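Alpha-1,2-mannosidase (Bacteroides thetaiotaomicron, PDB 2WW2) hydrolyses alpha-mannosidic linkages as a calcium-dependent, inverting glycoside hydrolase of family 92 in a human gut symbiont. Local coordinates at residues P160-T169 against A181-V192. Sequence-based numbering, arbitrary orientation.
Sequences PEKRLVKGAT and ANYFMMEFSHPV
R163 and F188 close one end of an antiparallel strand pair in the N-terminal domain: F188 N bonds R163 O, and R163 NH1 reaches F188 O at 2.7 Å. R163 and L164 form a G1 beta bulge facing E159; because R163 N is already bonded to P160 O, the side chain supplies the donor to F188 O, which lies near the guanidinium edge yet 21° out of its plane. The bend of R163 at chi3 (-75°) brings NH1 back to that oxygen; NH1 also bonds a glycerol, probably from the crystallisation liquor. From here strands 164-169 and 182-188 alternate hydrogen-bonded and non-hydrogen-bonded pairs. V165 with M186, G167 with F184 and T169 with N182 each exchange two backbone bonds, N182 N meeting T169 O at 2.9 Å. K166 and A168 bond to strand 154-159; Y183, M185 and E187 bond to strand 229-236. At G167 the absent side chain lets the F184 ring fold over the backbone, with G167 CA 3.7 Å from its centroid in a CH-pi contact; F184 CG stands between the backbone N and the carbonyl carbon (chi1 62°), which swings the ring across. Beyond R163, water replaces a direct link between P160 O and V192 N. Another water links K162 O to E187 OE2, while E187 OE1 salt-bridges R232. T169 OG1 and N182 OD1 find partners beyond the pair, in T79 O and S235 OG. Main-chain bonds thus fix the register, while these side chains tie the pair to its neighbours.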
loop_
_atom_site.group_PDB
_atom_site.type_symbol
_atom_site.label_atom_id
_atom_site.label_comp_id
_atom_site.label_asym_id
_atom_site.label_seq_id
_atom_site.Cartn_x
_atom_site.Cartn_y
_atom_site.Cartn_z
ATOM N N PRO A 160 -23.480 56.551 -16.833
ATOM C CA PRO A 160 -22.272 57.207 -16.334
ATOM C C PRO A 160 -22.602 58.450 -15.522
ATOM O O PRO A 160 -21.986 58.689 -14.471
ATOM C CB PRO A 160 -21.493 57.578 -17.613
ATOM C CG PRO A 160 -22.466 57.430 -18.754
ATOM C CD PRO A 160 -23.521 56.453 -18.306
ATOM N N GLU A 161 -23.576 59.231 -15.985
ATOM C CA GLU A 161 -23.935 60.463 -15.278
ATOM C C GLU A 161 -24.495 60.181 -13.875
ATOM O O GLU A 161 -24.332 60.992 -12.969
ATOM C CB GLU A 161 -24.877 61.363 -16.125
ATOM C CG GLU A 161 -26.341 60.898 -16.228
ATOM C CD GLU A 161 -26.545 59.596 -17.028
ATOM O OE1 GLU A 161 -25.574 59.045 -17.591
ATOM O OE2 GLU A 161 -27.703 59.129 -17.098
ATOM N N LYS A 162 -25.115 59.020 -13.682
ATOM C CA LYS A 162 -25.586 58.630 -12.353
ATOM C C LYS A 162 -24.564 57.753 -11.610
ATOM O O LYS A 162 -24.793 57.342 -10.468
ATOM C CB LYS A 162 -26.913 57.877 -12.445
ATOM C CG LYS A 162 -28.039 58.642 -13.116
ATOM C CD LYS A 162 -29.377 58.157 -12.597
ATOM C CE LYS A 162 -30.505 58.624 -13.499
ATOM N NZ LYS A 162 -30.493 57.789 -14.732
ATOM N N ARG A 163 -23.444 57.456 -12.259
ATOM C CA ARG A 163 -22.421 56.606 -11.644
ATOM C C ARG A 163 -22.979 55.224 -11.310
ATOM O O ARG A 163 -22.546 54.604 -10.337
ATOM C CB ARG A 163 -21.867 57.262 -10.377
ATOM C CG ARG A 163 -21.151 58.604 -10.632
ATOM C CD ARG A 163 -20.793 59.277 -9.312
ATOM N NE ARG A 163 -21.980 59.856 -8.697
ATOM C CZ ARG A 163 -22.470 59.531 -7.498
ATOM N NH1 ARG A 163 -21.862 58.625 -6.727
ATOM N NH2 ARG A 163 -23.566 60.151 -7.057
ATOM N N LEU A 164 -23.934 54.751 -12.120
ATOM C CA LEU A 164 -24.583 53.470 -11.877
ATOM C C LEU A 164 -24.276 52.462 -12.968
ATOM O O LEU A 164 -24.143 52.831 -14.139
ATOM C CB LEU A 164 -26.116 53.625 -11.819
ATOM C CG LEU A 164 -26.734 54.405 -10.658
ATOM C CD1 LEU A 164 -28.278 54.464 -10.790
ATOM C CD2 LEU A 164 -26.306 53.796 -9.319
ATOM N N VAL A 165 -24.190 51.189 -12.590
ATOM C CA VAL A 165 -24.184 50.105 -13.575
ATOM C C VAL A 165 -25.224 49.082 -13.153
ATOM O O VAL A 165 -25.295 48.725 -11.987
ATOM C CB VAL A 165 -22.802 49.417 -13.700
ATOM C CG1 VAL A 165 -22.918 48.123 -14.514
ATOM C CG2 VAL A 165 -21.792 50.360 -14.358
ATOM N N LYS A 166 -26.045 48.623 -14.089
ATOM C CA LYS A 166 -27.014 47.580 -13.777
ATOM C C LYS A 166 -26.841 46.461 -14.791
ATOM O O LYS A 166 -26.277 46.684 -15.861
ATOM C CB LYS A 166 -28.438 48.141 -13.849
ATOM C CG LYS A 166 -28.685 49.258 -12.823
ATOM C CD LYS A 166 -30.113 49.809 -12.896
ATOM C CE LYS A 166 -30.291 50.920 -11.866
ATOM N NZ LYS A 166 -31.554 51.670 -12.095
ATOM N N GLY A 167 -27.328 45.261 -14.482
ATOM C CA GLY A 167 -27.201 44.179 -15.456
ATOM C C GLY A 167 -27.927 42.920 -15.047
ATOM O O GLY A 167 -28.557 42.859 -13.976
ATOM N N ALA A 168 -27.845 41.909 -15.896
ATOM C CA ALA A 168 -28.430 40.631 -15.554
ATOM C C ALA A 168 -27.436 39.561 -15.923
ATOM O O ALA A 168 -26.831 39.609 -17.000
ATOM C CB ALA A 168 -29.749 40.420 -16.296
ATOM N N THR A 169 -27.235 38.607 -15.019
ATOM C CA THR A 169 -26.392 37.467 -15.329
ATOM C C THR A 169 -27.266 36.228 -15.303
ATOM O O THR A 169 -28.093 36.067 -14.407
ATOM C CB THR A 169 -25.214 37.345 -14.337
ATOM O OG1 THR A 169 -24.568 36.085 -14.541
ATOM C CG2 THR A 169 -25.695 37.456 -12.869
ATOM N N ALA A 181 -32.593 34.537 -13.739
ATOM C CA ALA A 181 -31.570 35.592 -13.840
ATOM C C ALA A 181 -31.243 36.120 -12.462
ATOM O O ALA A 181 -32.099 36.095 -11.572
ATOM C CB ALA A 181 -32.051 36.757 -14.700
ATOM N N ASN A 182 -30.010 36.611 -12.303
ATOM C CA ASN A 182 -29.666 37.428 -11.163
ATOM C C ASN A 182 -29.533 38.885 -11.647
ATOM O O ASN A 182 -28.785 39.168 -12.590
ATOM C CB ASN A 182 -28.382 36.901 -10.484
ATOM C CG ASN A 182 -27.981 37.721 -9.281
ATOM O OD1 ASN A 182 -28.487 37.529 -8.153
ATOM N ND2 ASN A 182 -27.057 38.635 -9.499
ATOM N N TYR A 183 -30.317 39.780 -11.043
ATOM C CA TYR A 183 -30.365 41.186 -11.463
ATOM C C TYR A 183 -29.490 41.967 -10.510
ATOM O O TYR A 183 -29.720 41.940 -9.299
ATOM C CB TYR A 183 -31.808 41.688 -11.391
ATOM C CG TYR A 183 -32.762 40.839 -12.201
ATOM C CD1 TYR A 183 -32.889 41.024 -13.574
ATOM C CD2 TYR A 183 -33.498 39.818 -11.606
ATOM C CE1 TYR A 183 -33.765 40.233 -14.339
ATOM C CE2 TYR A 183 -34.379 39.020 -12.363
ATOM C CZ TYR A 183 -34.495 39.239 -13.720
ATOM O OH TYR A 183 -35.334 38.456 -14.470
ATOM N N PHE A 184 -28.472 42.646 -11.030
ATOM C CA PHE A 184 -27.531 43.324 -10.145
ATOM C C PHE A 184 -27.466 44.829 -10.411
ATOM O O PHE A 184 -27.870 45.312 -11.475
ATOM C CB PHE A 184 -26.140 42.681 -10.223
ATOM C CG PHE A 184 -25.496 42.760 -11.591
ATOM C CD1 PHE A 184 -24.804 43.906 -11.988
ATOM C CD2 PHE A 184 -25.557 41.685 -12.466
ATOM C CE1 PHE A 184 -24.197 43.973 -13.248
ATOM C CE2 PHE A 184 -24.961 41.739 -13.735
ATOM C CZ PHE A 184 -24.279 42.879 -14.129
ATOM N N MET A 185 -26.992 45.576 -9.415
ATOM C CA MET A 185 -26.755 47.002 -9.602
ATOM C C MET A 185 -25.605 47.428 -8.728
ATOM O O MET A 185 -25.343 46.831 -7.669
ATOM C CB MET A 185 -27.996 47.866 -9.309
ATOM C CG MET A 185 -28.393 47.987 -7.851
ATOM S SD MET A 185 -29.524 49.382 -7.515
ATOM C CE MET A 185 -28.446 50.800 -7.545
ATOM N N MET A 186 -24.918 48.467 -9.176
ATOM C CA MET A 186 -23.807 48.989 -8.406
ATOM C C MET A 186 -23.657 50.488 -8.607
ATOM O O MET A 186 -24.109 51.055 -9.606
ATOM C CB MET A 186 -22.517 48.260 -8.768
ATOM C CG MET A 186 -22.045 48.501 -10.160
ATOM S SD MET A 186 -20.625 47.461 -10.558
ATOM C CE MET A 186 -21.476 45.929 -10.911
ATOM N N GLU A 187 -23.031 51.128 -7.638
ATOM C CA GLU A 187 -22.888 52.560 -7.680
ATOM C C GLU A 187 -21.443 52.872 -7.357
ATOM O O GLU A 187 -20.848 52.178 -6.540
ATOM C CB GLU A 187 -23.808 53.176 -6.631
ATOM C CG GLU A 187 -23.724 54.695 -6.562
ATOM C CD GLU A 187 -24.450 55.249 -5.356
ATOM O OE1 GLU A 187 -24.182 54.803 -4.223
ATOM O OE2 GLU A 187 -25.296 56.128 -5.543
ATOM N N PHE A 188 -20.878 53.885 -8.022
ATOM C CA PHE A 188 -19.492 54.290 -7.800
ATOM C C PHE A 188 -19.487 55.672 -7.151
ATOM O O PHE A 188 -20.330 56.532 -7.465
ATOM C CB PHE A 188 -18.712 54.299 -9.129
ATOM C CG PHE A 188 -18.650 52.939 -9.799
ATOM C CD1 PHE A 188 -17.559 52.107 -9.608
ATOM C CD2 PHE A 188 -19.702 52.479 -10.571
ATOM C CE1 PHE A 188 -17.503 50.844 -10.201
ATOM C CE2 PHE A 188 -19.656 51.215 -11.168
ATOM C CZ PHE A 188 -18.555 50.402 -10.988
ATOM N N SER A 189 -18.533 55.898 -6.258
ATOM C CA SER A 189 -18.508 57.136 -5.501
ATOM C C SER A 189 -17.998 58.325 -6.314
ATOM O O SER A 189 -18.276 59.476 -5.979
ATOM C CB SER A 189 -17.640 56.954 -4.248
ATOM O OG SER A 189 -16.315 56.591 -4.614
ATOM N N HIS A 190 -17.245 58.056 -7.372
ATOM C CA HIS A 190 -16.566 59.122 -8.109
ATOM C C HIS A 190 -17.055 59.172 -9.553
ATOM O O HIS A 190 -17.568 58.178 -10.068
ATOM C CB HIS A 190 -15.053 58.897 -8.058
ATOM C CG HIS A 190 -14.429 59.312 -6.761
ATOM N ND1 HIS A 190 -14.530 58.560 -5.608
ATOM C CD2 HIS A 190 -13.685 60.399 -6.437
ATOM C CE1 HIS A 190 -13.890 59.175 -4.627
ATOM N NE2 HIS A 190 -13.364 60.291 -5.107
ATOM N N PRO A 191 -16.907 60.337 -10.208
ATOM C CA PRO A 191 -17.354 60.513 -11.588
ATOM C C PRO A 191 -16.732 59.509 -12.543
ATOM O O PRO A 191 -15.523 59.229 -12.469
ATOM C CB PRO A 191 -16.838 61.904 -11.955
ATOM C CG PRO A 191 -16.725 62.626 -10.636
ATOM C CD PRO A 191 -16.368 61.586 -9.627
ATOM N N VAL A 192 -17.562 59.005 -13.446
ATOM C CA VAL A 192 -17.141 58.092 -14.484
ATOM C C VAL A 192 -16.692 58.917 -15.686
ATOM O O VAL A 192 -17.515 59.485 -16.390
ATOM C CB VAL A 192 -18.306 57.171 -14.886
ATOM C CG1 VAL A 192 -17.910 56.268 -16.058
ATOM C CG2 VAL A 192 -18.766 56.338 -13.682
HETATM O O HOH W 1 -20.114 60.389 -13.728
HETATM O O HOH W 2 -26.239 57.216 -8.000
#